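PDB 6IYM: 5-oxopent-3-ene-1,2,5-tricarboxylate decarboxylase from Exiguobacterium antarcticum B7, which belongs to the fumarylacetoacetate hydrolase family, a group of metal-dependent enzymes, and holds a magnesium ion through acidic side chains. Local coordinates for residues 13-18 and 24-29; 92-97 and 214-219; 142-147 and 185-190; 262-265 and 269-272. All blocks are in the same frame, centred on the assembly; numbering follows the deposited sequence.

How the contacts relate
Contacts 1 and 4 are beta hairpins; contacts 2 and 3 join loops at strand and helix ends. Contact 4 lies deepest, about 10 Å from the chain's centre to its own, with Val263, Ile265 and Leu271 buried. Contact 1 lies outermost, about 21 Å between the same centres. Contacts 1, 2 and 3 reach the same large sheet, while contact 4 belongs to the smaller one. Contacts 2 and 3 touch each other, with Val219 CG2 3.7 Å from Leu144 CG. Their chemistry differs. Contact 1 has a salt bridge, contact 2 an arginine bonded to a backbone carbonyl, and contact 4 a His-carboxylate bond. Contact 3 is held by packing alone.

Contact 1. Residues 13-18 and 24-29; sequences RARIGV and RYDVTP
Gly17 and Asp26 face each other as an antiparallel non-hydrogen-bonded pair, with CA atoms 4.4 Å apart, and the backbone bonds on either side run from Val18 N to Tyr25 O (3.0 Å) and from Val27 N to Ile16 O (3.3 Å). Arg15 NE meets Asp26 OD2 at 2.6 Å, on the syn side of the carboxylate and in the guanidinium plane. This is a salt bridge, though the two flat groups are turned 59° apart. Arg15 NH2 adds only weak bonds to the carboxylate. The segments form the hairpin of strands 13-20 and 23-26, whose second strand turns into helix 28-31. With chi1 of Asp26 trans (172°), OD1 is brought back to the helix start. There Asp26 OD1 takes two bonds: a cap from Thr28 N at 3.0 Å and a shorter one from Thr28 OG1. Thr28 OG1 in turn accepts from Ile16 N at 3.0 Å, and Thr28 CB lies over one face of the Arg15 guanidinium. Val27 packs crosswise on Val18. Val18 CG1 and Val27 CG1 are 3.4 Å apart, a tight fit, and Val27 CG2 touches Ile16 CG2. Phe8 of strand 4-10 touches both Arg15 and Asp26.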
loop_
_atom_site.group_PDB
_atom_site.type_symbol
_atom_site.label_atom_id
_atom_site.label_comp_id
_atom_site.label_asym_id
_atom_site.label_seq_id
_atom_site.Cartn_x
_atom_site.Cartn_y
_atom_site.Cartn_z
ATOM N N ARG A 13 16.165 -21.032 4.569
ATOM C CA ARG A 13 16.719 -19.959 3.689
ATOM C C ARG A 13 16.208 -20.059 2.241
ATOM O O ARG A 13 16.292 -21.143 1.617
ATOM C CB ARG A 13 18.250 -19.981 3.712
ATOM C CG ARG A 13 18.829 -19.230 4.902
ATOM C CD ARG A 13 20.334 -19.060 4.865
ATOM N NE ARG A 13 21.025 -20.325 5.071
ATOM C CZ ARG A 13 21.691 -20.984 4.136
ATOM N NH1 ARG A 13 21.767 -20.502 2.905
ATOM N NH2 ARG A 13 22.288 -22.125 4.435
ATOM N N ALA A 14 15.770 -18.916 1.711
ATOM C CA ALA A 14 15.150 -18.755 0.381
ATOM C C ALA A 14 16.115 -19.229 -0.708
ATOM O O ALA A 14 17.297 -18.886 -0.626
ATOM C CB ALA A 14 14.763 -17.308 0.184
ATOM N N ARG A 15 15.601 -19.986 -1.685
ATOM C CA ARG A 15 16.245 -20.270 -2.996
ATOM C C ARG A 15 15.210 -20.047 -4.107
ATOM O O ARG A 15 14.031 -19.883 -3.778
ATOM C CB ARG A 15 16.815 -21.693 -3.029
ATOM C CG ARG A 15 18.099 -21.850 -2.227
ATOM C CD ARG A 15 18.809 -23.169 -2.473
ATOM N NE ARG A 15 19.468 -23.236 -3.771
ATOM C CZ ARG A 15 20.619 -22.635 -4.088
ATOM N NH1 ARG A 15 21.258 -21.893 -3.199
ATOM N NH2 ARG A 15 21.128 -22.780 -5.303
ATOM N N ILE A 16 15.637 -20.040 -5.371
ATOM C CA ILE A 16 14.754 -19.786 -6.544
ATOM C C ILE A 16 14.743 -21.049 -7.400
ATOM O O ILE A 16 15.813 -21.671 -7.593
ATOM C CB ILE A 16 15.200 -18.552 -7.356
ATOM C CG1 ILE A 16 14.989 -17.251 -6.585
ATOM C CG2 ILE A 16 14.509 -18.499 -8.712
ATOM C CD1 ILE A 16 15.725 -16.075 -7.194
ATOM N N GLY A 17 13.566 -21.378 -7.920
ATOM C CA GLY A 17 13.333 -22.574 -8.739
ATOM C C GLY A 17 12.435 -22.213 -9.890
ATOM O O GLY A 17 11.729 -21.176 -9.772
ATOM N N VAL A 18 12.510 -23.000 -10.966
ATOM C CA VAL A 18 11.617 -22.900 -12.153
ATOM C C VAL A 18 11.008 -24.277 -12.415
ATOM O O VAL A 18 11.391 -25.249 -11.725
ATOM C CB VAL A 18 12.345 -22.360 -13.396
ATOM C CG1 VAL A 18 13.179 -21.138 -13.055
ATOM C CG2 VAL A 18 13.189 -23.421 -14.079
ATOM N N ARG A 24 11.129 -29.684 -11.412
ATOM C CA ARG A 24 11.486 -28.431 -10.708
ATOM C C ARG A 24 13.006 -28.354 -10.532
ATOM O O ARG A 24 13.548 -29.011 -9.603
ATOM C CB ARG A 24 10.702 -28.387 -9.396
ATOM C CG ARG A 24 9.202 -28.427 -9.626
ATOM C CD ARG A 24 8.389 -27.908 -8.464
ATOM N NE ARG A 24 7.204 -27.229 -8.981
ATOM C CZ ARG A 24 6.115 -26.952 -8.274
ATOM N NH1 ARG A 24 6.039 -27.307 -7.000
ATOM N NH2 ARG A 24 5.099 -26.331 -8.859
ATOM N N TYR A 25 13.654 -27.561 -11.390
ATOM C CA TYR A 25 15.117 -27.313 -11.382
ATOM C C TYR A 25 15.370 -26.124 -10.455
ATOM O O TYR A 25 14.563 -25.169 -10.480
ATOM C CB TYR A 25 15.631 -27.105 -12.813
ATOM C CG TYR A 25 14.925 -27.966 -13.829
ATOM C CD1 TYR A 25 15.129 -29.337 -13.871
ATOM C CD2 TYR A 25 14.005 -27.423 -14.713
ATOM C CE1 TYR A 25 14.454 -30.142 -14.777
ATOM C CE2 TYR A 25 13.321 -28.214 -15.625
ATOM C CZ TYR A 25 13.544 -29.581 -15.660
ATOM O OH TYR A 25 12.866 -30.366 -16.552
ATOM N N ASP A 26 16.420 -26.210 -9.632
ATOM C CA ASP A 26 16.960 -25.072 -8.839
ATOM C C ASP A 26 17.863 -24.234 -9.760
ATOM O O ASP A 26 18.911 -24.742 -10.179
ATOM C CB ASP A 26 17.678 -25.590 -7.591
ATOM C CG ASP A 26 18.419 -24.515 -6.822
ATOM O OD1 ASP A 26 18.504 -23.379 -7.341
ATOM O OD2 ASP A 26 18.904 -24.826 -5.709
ATOM N N VAL A 27 17.471 -22.993 -10.064
ATOM C CA VAL A 27 18.135 -22.127 -11.085
ATOM C C VAL A 27 18.943 -21.023 -10.403
ATOM O O VAL A 27 19.488 -20.167 -11.127
ATOM C CB VAL A 27 17.127 -21.481 -12.053
ATOM C CG1 VAL A 27 16.318 -22.526 -12.800
ATOM C CG2 VAL A 27 16.223 -20.477 -11.347
ATOM N N THR A 28 19.026 -21.017 -9.075
ATOM C CA THR A 28 19.608 -19.874 -8.322
ATOM C C THR A 28 20.960 -19.502 -8.934
ATOM O O THR A 28 21.183 -18.325 -9.214
ATOM C CB THR A 28 19.637 -20.192 -6.821
ATOM O OG1 THR A 28 18.360 -20.762 -6.529
ATOM C CG2 THR A 28 19.914 -18.998 -5.936
ATOM N N PRO A 29 21.897 -20.468 -9.146
ATOM C CA PRO A 29 23.219 -20.167 -9.700
ATOM C C PRO A 29 23.222 -19.364 -11.010
ATOM O O PRO A 29 23.932 -18.374 -11.062
ATOM C CB PRO A 29 23.838 -21.558 -9.925
ATOM C CG PRO A 29 23.205 -22.413 -8.847
ATOM C CD PRO A 29 21.782 -21.890 -8.773
#

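Contact 2. Residues 92-97 and 214-219; sequences GKFVLF and MLRDVV
Arg216 carries this contact, and its polar end is held by a backbone carbonyl. Its NH2 donates to Gly92 O at 2.9 Å, with an angle of 153° at the hydrogen. The oxygen lies close to the guanidinium plane, and the donor lies nearly along the C=O axis. NH1 of Arg216 reaches the same oxygen at 3.3 Å, but that bond is weak. Gly92 itself has a backbone conformation that suits glycine, since a side chain would crowd the preceding carbonyl oxygen.

The non-polar packing is between Arg216 CD and the Phe94 ring, with Arg216 CD 3.5 Å from Phe94 CD1. Phe94 CB also lies over one face of the guanidinium, toward its rim, 3.7 Å from Arg216 NE. The ring and guanidinium planes are only 22° apart, but CB rather than the ring covers that face. The trans chi1 of Phe94 (-177°) brings CD1 of the ring up to Arg216 CD. Leu96 CG lies on a face of the same ring.

The contact packs the loop leading into strand 96-99 against the loop before helix 218-225, within the family's characteristic domain. It borders the subunit interface, where Phe94 O bonds to His165 ND1 of the second subunit. Asn78 OD1 accepts from the backbone N of Arg216. Phe94 lies between strand 72-75, where it touches Val75, and helix 218-225, where it meets Glu224 and Val225.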
loop_
_atom_site.group_PDB
_atom_site.type_symbol
_atom_site.label_atom_id
_atom_site.label_comp_id
_atom_site.label_asym_id
_atom_site.label_seq_id
_atom_site.Cartn_x
_atom_site.Cartn_y
_atom_site.Cartn_z
ATOM N N GLY A 92 -21.603 -1.927 -11.288
ATOM C CA GLY A 92 -20.492 -2.045 -12.251
ATOM C C GLY A 92 -19.465 -0.935 -12.077
ATOM O O GLY A 92 -18.747 -0.651 -13.054
ATOM N N LYS A 93 -19.382 -0.301 -10.904
ATOM C CA LYS A 93 -18.278 0.653 -10.604
ATOM C C LYS A 93 -16.954 -0.126 -10.601
ATOM O O LYS A 93 -16.988 -1.297 -10.225
ATOM C CB LYS A 93 -18.582 1.418 -9.315
ATOM C CG LYS A 93 -19.605 2.530 -9.508
ATOM C CD LYS A 93 -19.932 3.338 -8.278
ATOM C CE LYS A 93 -20.232 4.785 -8.606
ATOM N NZ LYS A 93 -20.647 5.532 -7.398
ATOM N N PHE A 94 -15.871 0.470 -11.126
ATOM C CA PHE A 94 -14.475 -0.045 -11.089
ATOM C C PHE A 94 -13.847 0.335 -9.753
ATOM O O PHE A 94 -13.491 1.493 -9.578
ATOM C CB PHE A 94 -13.609 0.510 -12.217
ATOM C CG PHE A 94 -12.213 -0.061 -12.247
ATOM C CD1 PHE A 94 -12.005 -1.425 -12.080
ATOM C CD2 PHE A 94 -11.117 0.751 -12.499
ATOM C CE1 PHE A 94 -10.723 -1.956 -12.125
ATOM C CE2 PHE A 94 -9.839 0.214 -12.574
ATOM C CZ PHE A 94 -9.645 -1.135 -12.379
ATOM N N VAL A 95 -13.812 -0.621 -8.826
ATOM C CA VAL A 95 -13.531 -0.412 -7.380
ATOM C C VAL A 95 -12.096 -0.894 -7.154
ATOM O O VAL A 95 -11.757 -1.992 -7.687
ATOM C CB VAL A 95 -14.562 -1.165 -6.508
ATOM C CG1 VAL A 95 -14.194 -1.188 -5.034
ATOM C CG2 VAL A 95 -15.963 -0.595 -6.677
ATOM N N LEU A 96 -11.266 -0.070 -6.499
ATOM C CA LEU A 96 -9.836 -0.379 -6.243
ATOM C C LEU A 96 -9.557 -0.160 -4.762
ATOM O O LEU A 96 -10.003 0.824 -4.262
ATOM C CB LEU A 96 -8.933 0.507 -7.106
ATOM C CG LEU A 96 -8.781 0.054 -8.557
ATOM C CD1 LEU A 96 -8.048 1.095 -9.392
ATOM C CD2 LEU A 96 -8.057 -1.286 -8.643
ATOM N N PHE A 97 -8.878 -1.100 -4.105
ATOM C CA PHE A 97 -8.410 -0.986 -2.697
ATOM C C PHE A 97 -7.135 -1.824 -2.545
ATOM O O PHE A 97 -6.725 -2.500 -3.525
ATOM C CB PHE A 97 -9.509 -1.423 -1.729
ATOM C CG PHE A 97 -10.102 -2.745 -2.108
ATOM C CD1 PHE A 97 -11.174 -2.808 -2.977
ATOM C CD2 PHE A 97 -9.549 -3.921 -1.631
ATOM C CE1 PHE A 97 -11.704 -4.033 -3.351
ATOM C CE2 PHE A 97 -10.072 -5.143 -2.015
ATOM C CZ PHE A 97 -11.147 -5.196 -2.873
ATOM N N MET A 214 -15.073 -12.217 -16.389
ATOM C CA MET A 214 -14.519 -10.928 -15.860
ATOM C C MET A 214 -15.203 -9.736 -16.549
ATOM O O MET A 214 -15.258 -9.712 -17.789
ATOM C CB MET A 214 -13.008 -10.835 -16.101
ATOM C CG MET A 214 -12.165 -11.683 -15.154
ATOM S SD MET A 214 -10.417 -11.699 -15.646
ATOM C CE MET A 214 -9.745 -10.454 -14.556
ATOM N N LEU A 215 -15.713 -8.791 -15.766
ATOM C CA LEU A 215 -16.405 -7.571 -16.259
ATOM C C LEU A 215 -15.356 -6.617 -16.854
ATOM O O LEU A 215 -15.675 -5.972 -17.891
ATOM C CB LEU A 215 -17.209 -6.951 -15.105
ATOM C CG LEU A 215 -18.180 -7.896 -14.387
ATOM C CD1 LEU A 215 -18.804 -7.224 -13.164
ATOM C CD2 LEU A 215 -19.266 -8.378 -15.329
ATOM N N ARG A 216 -14.141 -6.589 -16.277
ATOM C CA ARG A 216 -12.919 -5.967 -16.870
ATOM C C ARG A 216 -11.801 -7.013 -17.004
ATOM O O ARG A 216 -11.293 -7.493 -15.960
ATOM C CB ARG A 216 -12.491 -4.760 -16.018
ATOM C CG ARG A 216 -13.424 -3.565 -16.170
ATOM C CD ARG A 216 -13.548 -2.709 -14.931
ATOM N NE ARG A 216 -14.501 -1.613 -15.101
ATOM C CZ ARG A 216 -15.734 -1.566 -14.614
ATOM N NH1 ARG A 216 -16.230 -2.573 -13.915
ATOM N NH2 ARG A 216 -16.489 -0.508 -14.856
ATOM N N ASP A 217 -11.417 -7.346 -18.237
ATOM C CA ASP A 217 -10.360 -8.342 -18.554
ATOM C C ASP A 217 -8.991 -7.788 -18.119
ATOM O O ASP A 217 -8.924 -6.642 -17.598
ATOM C CB ASP A 217 -10.440 -8.781 -20.023
ATOM C CG ASP A 217 -9.902 -7.775 -21.021
ATOM O OD1 ASP A 217 -9.761 -6.602 -20.636
ATOM O OD2 ASP A 217 -9.604 -8.187 -22.165
ATOM N N VAL A 218 -7.942 -8.589 -18.259
ATOM C CA VAL A 218 -6.588 -8.233 -17.754
ATOM C C VAL A 218 -6.155 -6.913 -18.420
ATOM O O VAL A 218 -5.868 -5.926 -17.689
ATOM C CB VAL A 218 -5.606 -9.398 -17.970
ATOM C CG1 VAL A 218 -4.143 -8.983 -17.795
ATOM C CG2 VAL A 218 -5.946 -10.557 -17.052
ATOM N N VAL A 219 -6.178 -6.835 -19.748
ATOM C CA VAL A 219 -5.736 -5.605 -20.479
ATOM C C VAL A 219 -6.533 -4.385 -19.997
ATOM O O VAL A 219 -5.889 -3.381 -19.659
ATOM C CB VAL A 219 -5.735 -5.784 -22.008
ATOM C CG1 VAL A 219 -5.649 -4.462 -22.749
ATOM C CG2 VAL A 219 -4.582 -6.677 -22.436
#

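Contact 3. Residues 142-147 and 185-190; sequences NALEHV and VTEDAF. Unlike the reference sequence in segment 185-190: Ala189 (reference Ser).
The carboxylate of Glu187 lies against Leu144, with OE2 4.1 Å from Leu144 CB and 4.2 Å from Leu144 CD1. The other flat group is the ring of His146, which has the Asn142 carbonyl at its edge. His146 ND1 donates to Asn142 O at 3.1 Å. The oxygen lies in the ring plane, but the donor stands above the carbonyl plane.

Across the segments Glu187 makes plain van der Waals contact. A trans chi1 (-177°) lays its CB and CG against the carbonyls of Val147 and Leu144, and the chain then bends at chi2. Glu187 CB sits 3.4 Å from Val147 O, while Glu187 CG lies 3.7 Å from Leu144 O and also touches Val147 CG1. The side chains of Leu144 and Val147 each cross that of Glu187 at about a right angle. The like-charged carboxylate of Glu145 stays well apart from that of Glu187.

Val147 also packs on Leu222 of helix 218-225. Glu187 is bonded through its backbone to Phe148. The 3-10 turn 144-146 leads straight into strand 147-158. That strand is the antiparallel neighbour of strand 178-186, and the contact closes one end of this strand pair in the large mixed sheet.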
loop_
_atom_site.group_PDB
_atom_site.type_symbol
_atom_site.label_atom_id
_atom_site.label_comp_id
_atom_site.label_asym_id
_atom_site.label_seq_id
_atom_site.Cartn_x
_atom_site.Cartn_y
_atom_site.Cartn_z
ATOM N N ASN A 142 0.317 -1.945 -25.477
ATOM C CA ASN A 142 1.560 -2.132 -24.681
ATOM C C ASN A 142 1.273 -2.826 -23.333
ATOM O O ASN A 142 2.243 -3.246 -22.721
ATOM C CB ASN A 142 2.335 -0.813 -24.500
ATOM C CG ASN A 142 1.681 0.242 -23.622
ATOM O OD1 ASN A 142 0.708 0.012 -22.910
ATOM N ND2 ASN A 142 2.230 1.440 -23.649
ATOM N N ALA A 143 0.022 -2.897 -22.863
ATOM C CA ALA A 143 -0.331 -3.426 -21.511
ATOM C C ALA A 143 0.515 -4.649 -21.160
ATOM O O ALA A 143 1.298 -4.574 -20.199
ATOM C CB ALA A 143 -1.782 -3.801 -21.441
ATOM N N LEU A 144 0.342 -5.729 -21.929
ATOM C CA LEU A 144 0.840 -7.088 -21.621
ATOM C C LEU A 144 2.368 -7.093 -21.682
ATOM O O LEU A 144 3.014 -7.959 -21.019
ATOM C CB LEU A 144 0.214 -8.079 -22.606
ATOM C CG LEU A 144 -1.265 -8.395 -22.396
ATOM C CD1 LEU A 144 -1.743 -9.419 -23.425
ATOM C CD2 LEU A 144 -1.515 -8.915 -20.986
ATOM N N GLU A 145 2.933 -6.124 -22.402
ATOM C CA GLU A 145 4.395 -5.910 -22.446
ATOM C C GLU A 145 4.897 -5.508 -21.048
ATOM O O GLU A 145 6.063 -5.770 -20.755
ATOM C CB GLU A 145 4.736 -4.902 -23.555
ATOM C CG GLU A 145 5.611 -5.500 -24.642
ATOM C CD GLU A 145 6.998 -5.925 -24.173
ATOM O OE1 GLU A 145 7.534 -5.272 -23.247
ATOM O OE2 GLU A 145 7.551 -6.909 -24.730
ATOM N N HIS A 146 4.060 -4.891 -20.209
ATOM C CA HIS A 146 4.444 -4.533 -18.816
ATOM C C HIS A 146 4.149 -5.673 -17.813
ATOM O O HIS A 146 4.332 -5.444 -16.617
ATOM C CB HIS A 146 3.755 -3.223 -18.408
ATOM C CG HIS A 146 4.207 -2.037 -19.186
ATOM N ND1 HIS A 146 3.748 -1.770 -20.480
ATOM C CD2 HIS A 146 5.042 -1.029 -18.860
ATOM C CE1 HIS A 146 4.298 -0.651 -20.902
ATOM N NE2 HIS A 146 5.090 -0.186 -19.936
ATOM N N VAL A 147 3.677 -6.847 -18.258
ATOM C CA VAL A 147 3.300 -7.969 -17.350
ATOM C C VAL A 147 4.468 -8.969 -17.344
ATOM O O VAL A 147 4.883 -9.444 -18.403
ATOM C CB VAL A 147 1.945 -8.603 -17.749
ATOM C CG1 VAL A 147 1.627 -9.852 -16.929
ATOM C CG2 VAL A 147 0.786 -7.621 -17.622
ATOM N N VAL A 185 3.532 -17.900 -13.374
ATOM C CA VAL A 185 3.663 -18.384 -14.779
ATOM C C VAL A 185 3.936 -17.144 -15.630
ATOM O O VAL A 185 3.244 -16.144 -15.417
ATOM C CB VAL A 185 2.423 -19.145 -15.276
ATOM C CG1 VAL A 185 2.154 -20.358 -14.407
ATOM C CG2 VAL A 185 1.190 -18.252 -15.326
ATOM N N THR A 186 4.899 -17.232 -16.544
ATOM C CA THR A 186 5.410 -16.097 -17.364
ATOM C C THR A 186 4.316 -15.665 -18.334
ATOM O O THR A 186 3.452 -16.503 -18.700
ATOM C CB THR A 186 6.723 -16.467 -18.070
ATOM O OG1 THR A 186 6.504 -17.653 -18.830
ATOM C CG2 THR A 186 7.862 -16.728 -17.112
ATOM N N GLU A 187 4.321 -14.392 -18.703
ATOM C CA GLU A 187 3.259 -13.770 -19.538
ATOM C C GLU A 187 3.168 -14.541 -20.854
ATOM O O GLU A 187 2.042 -14.706 -21.374
ATOM C CB GLU A 187 3.569 -12.299 -19.797
ATOM C CG GLU A 187 2.493 -11.571 -20.582
ATOM C CD GLU A 187 2.600 -11.757 -22.091
ATOM O OE1 GLU A 187 3.741 -11.757 -22.599
ATOM O OE2 GLU A 187 1.545 -11.915 -22.750
ATOM N N ASP A 188 4.325 -14.984 -21.350
ATOM C CA ASP A 188 4.495 -15.634 -22.669
ATOM C C ASP A 188 3.814 -17.013 -22.649
ATOM O O ASP A 188 3.293 -17.385 -23.685
ATOM C CB ASP A 188 5.981 -15.692 -23.044
ATOM C CG ASP A 188 6.221 -15.309 -24.496
ATOM O OD1 ASP A 188 5.603 -14.324 -24.944
ATOM O OD2 ASP A 188 6.990 -16.020 -25.178
ATOM N N ALA A 189 3.765 -17.685 -21.492
ATOM C CA ALA A 189 3.331 -19.090 -21.291
ATOM C C ALA A 189 1.885 -19.179 -20.798
ATOM O O ALA A 189 1.481 -20.282 -20.385
ATOM C CB ALA A 189 4.239 -19.768 -20.294
ATOM N N PHE A 190 1.128 -18.086 -20.806
ATOM C CA PHE A 190 -0.176 -18.034 -20.097
ATOM C C PHE A 190 -1.093 -17.008 -20.749
ATOM O O PHE A 190 -0.682 -15.845 -20.766
ATOM C CB PHE A 190 0.054 -17.683 -18.628
ATOM C CG PHE A 190 -1.156 -17.889 -17.762
ATOM C CD1 PHE A 190 -1.440 -19.142 -17.233
ATOM C CD2 PHE A 190 -2.056 -16.864 -17.565
ATOM C CE1 PHE A 190 -2.568 -19.327 -16.448
ATOM C CE2 PHE A 190 -3.185 -17.047 -16.779
ATOM C CZ PHE A 190 -3.435 -18.279 -16.214
#

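Contact 4. Residues 262-265 and 269-272; sequences DVSI and GHLQ
A beta hairpin of strands 260-265 and 269-276 contains this contact, with Asp262 and His270 joined across it. His270 ND1 donates to Asp262 OD1 at 3.1 Å, with 153° at the hydrogen, and uses the syn lone pair of that oxygen. The carboxylate and the ring are nearly coplanar, 24° apart. A longer bond from ND1 to OD2 is weak. The first torsion of Asp262 is fully extended (chi1 178°), and this sends the carboxylate to the ring edge. Ser264 CB stands over the ring centre in a CH-pi contact, 3.6 Å from the centroid of the His270 ring. One face and one edge of the imidazole are therefore both taken up from strand 260-265.

The backbone is regular antiparallel. Val263 and Leu271 form a hydrogen-bonded pair: Leu271 N reaches Val263 O at 2.7 Å, and Val263 N reaches Leu271 O at 3.0 Å. Ile265 and Gly269 pair likewise beside the three-residue turn, with Ile265 N 3.0 Å from Gly269 O. Gly269 takes backbone angles open only to glycine without a clash. The hairpin lies within the five-stranded mixed sheet, where strand 196-201 flanks strand 260-265. Asp262, Ser264, His270 and Gln272 share one face of it. Val263, Ile265 and Leu271 share the other, all buried and all resting on Ile152 of strand 147-158.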
loop_
_atom_site.group_PDB
_atom_site.type_symbol
_atom_site.label_atom_id
_atom_site.label_comp_id
_atom_site.label_asym_id
_atom_site.label_seq_id
_atom_site.Cartn_x
_atom_site.Cartn_y
_atom_site.Cartn_z
ATOM N N ASP A 262 -8.555 -24.249 -0.529
ATOM C CA ASP A 262 -7.756 -24.631 -1.726
ATOM C C ASP A 262 -8.231 -23.831 -2.957
ATOM O O ASP A 262 -9.254 -24.218 -3.590
ATOM C CB ASP A 262 -7.867 -26.136 -1.934
ATOM C CG ASP A 262 -7.134 -26.679 -3.150
ATOM O OD1 ASP A 262 -6.083 -26.104 -3.531
ATOM O OD2 ASP A 262 -7.631 -27.689 -3.707
ATOM N N VAL A 263 -7.480 -22.796 -3.326
ATOM C CA VAL A 263 -7.687 -21.983 -4.559
ATOM C C VAL A 263 -6.794 -22.585 -5.652
ATOM O O VAL A 263 -5.609 -22.872 -5.410
ATOM C CB VAL A 263 -7.351 -20.497 -4.313
ATOM C CG1 VAL A 263 -7.624 -19.625 -5.532
ATOM C CG2 VAL A 263 -8.054 -19.932 -3.079
ATOM N N SER A 264 -7.335 -22.794 -6.828
ATOM C CA SER A 264 -6.558 -23.295 -7.976
ATOM C C SER A 264 -6.914 -22.452 -9.191
ATOM O O SER A 264 -8.071 -21.946 -9.273
ATOM C CB SER A 264 -6.806 -24.760 -8.214
ATOM O OG SER A 264 -8.130 -24.952 -8.657
ATOM N N ILE A 265 -5.942 -22.307 -10.078
ATOM C CA ILE A 265 -6.093 -21.612 -11.381
ATOM C C ILE A 265 -5.406 -22.503 -12.395
ATOM O O ILE A 265 -4.239 -22.834 -12.161
ATOM C CB ILE A 265 -5.475 -20.209 -11.338
ATOM C CG1 ILE A 265 -6.092 -19.394 -10.192
ATOM C CG2 ILE A 265 -5.622 -19.549 -12.709
ATOM C CD1 ILE A 265 -5.814 -17.896 -10.251
ATOM N N GLY A 269 -1.598 -23.569 -10.693
ATOM C CA GLY A 269 -1.522 -24.601 -9.650
ATOM C C GLY A 269 -2.499 -24.309 -8.531
ATOM O O GLY A 269 -3.592 -23.686 -8.800
ATOM N N HIS A 270 -2.099 -24.715 -7.326
ATOM C CA HIS A 270 -2.921 -24.744 -6.093
ATOM C C HIS A 270 -2.282 -23.847 -5.026
ATOM O O HIS A 270 -1.098 -24.001 -4.792
ATOM C CB HIS A 270 -3.064 -26.205 -5.642
ATOM C CG HIS A 270 -3.953 -26.981 -6.550
ATOM N ND1 HIS A 270 -5.205 -27.411 -6.163
ATOM C CD2 HIS A 270 -3.785 -27.376 -7.831
ATOM C CE1 HIS A 270 -5.784 -28.030 -7.173
ATOM N NE2 HIS A 270 -4.928 -28.016 -8.215
ATOM N N LEU A 271 -3.076 -22.993 -4.387
ATOM C CA LEU A 271 -2.709 -22.217 -3.184
ATOM C C LEU A 271 -3.640 -22.681 -2.071
ATOM O O LEU A 271 -4.825 -22.305 -2.087
ATOM C CB LEU A 271 -2.854 -20.725 -3.499
ATOM C CG LEU A 271 -2.330 -19.731 -2.463
ATOM C CD1 LEU A 271 -0.833 -19.892 -2.196
ATOM C CD2 LEU A 271 -2.610 -18.320 -2.928
ATOM N N GLN A 272 -3.109 -23.459 -1.133
ATOM C CA GLN A 272 -3.890 -24.009 -0.002
ATOM C C GLN A 272 -3.335 -23.451 1.304
ATOM O O GLN A 272 -2.095 -23.513 1.505
ATOM C CB GLN A 272 -3.842 -25.531 -0.013
ATOM C CG GLN A 272 -4.581 -26.172 1.158
ATOM C CD GLN A 272 -4.384 -27.669 1.141
ATOM O OE1 GLN A 272 -4.545 -28.320 0.109
ATOM N NE2 GLN A 272 -3.998 -28.213 2.287
#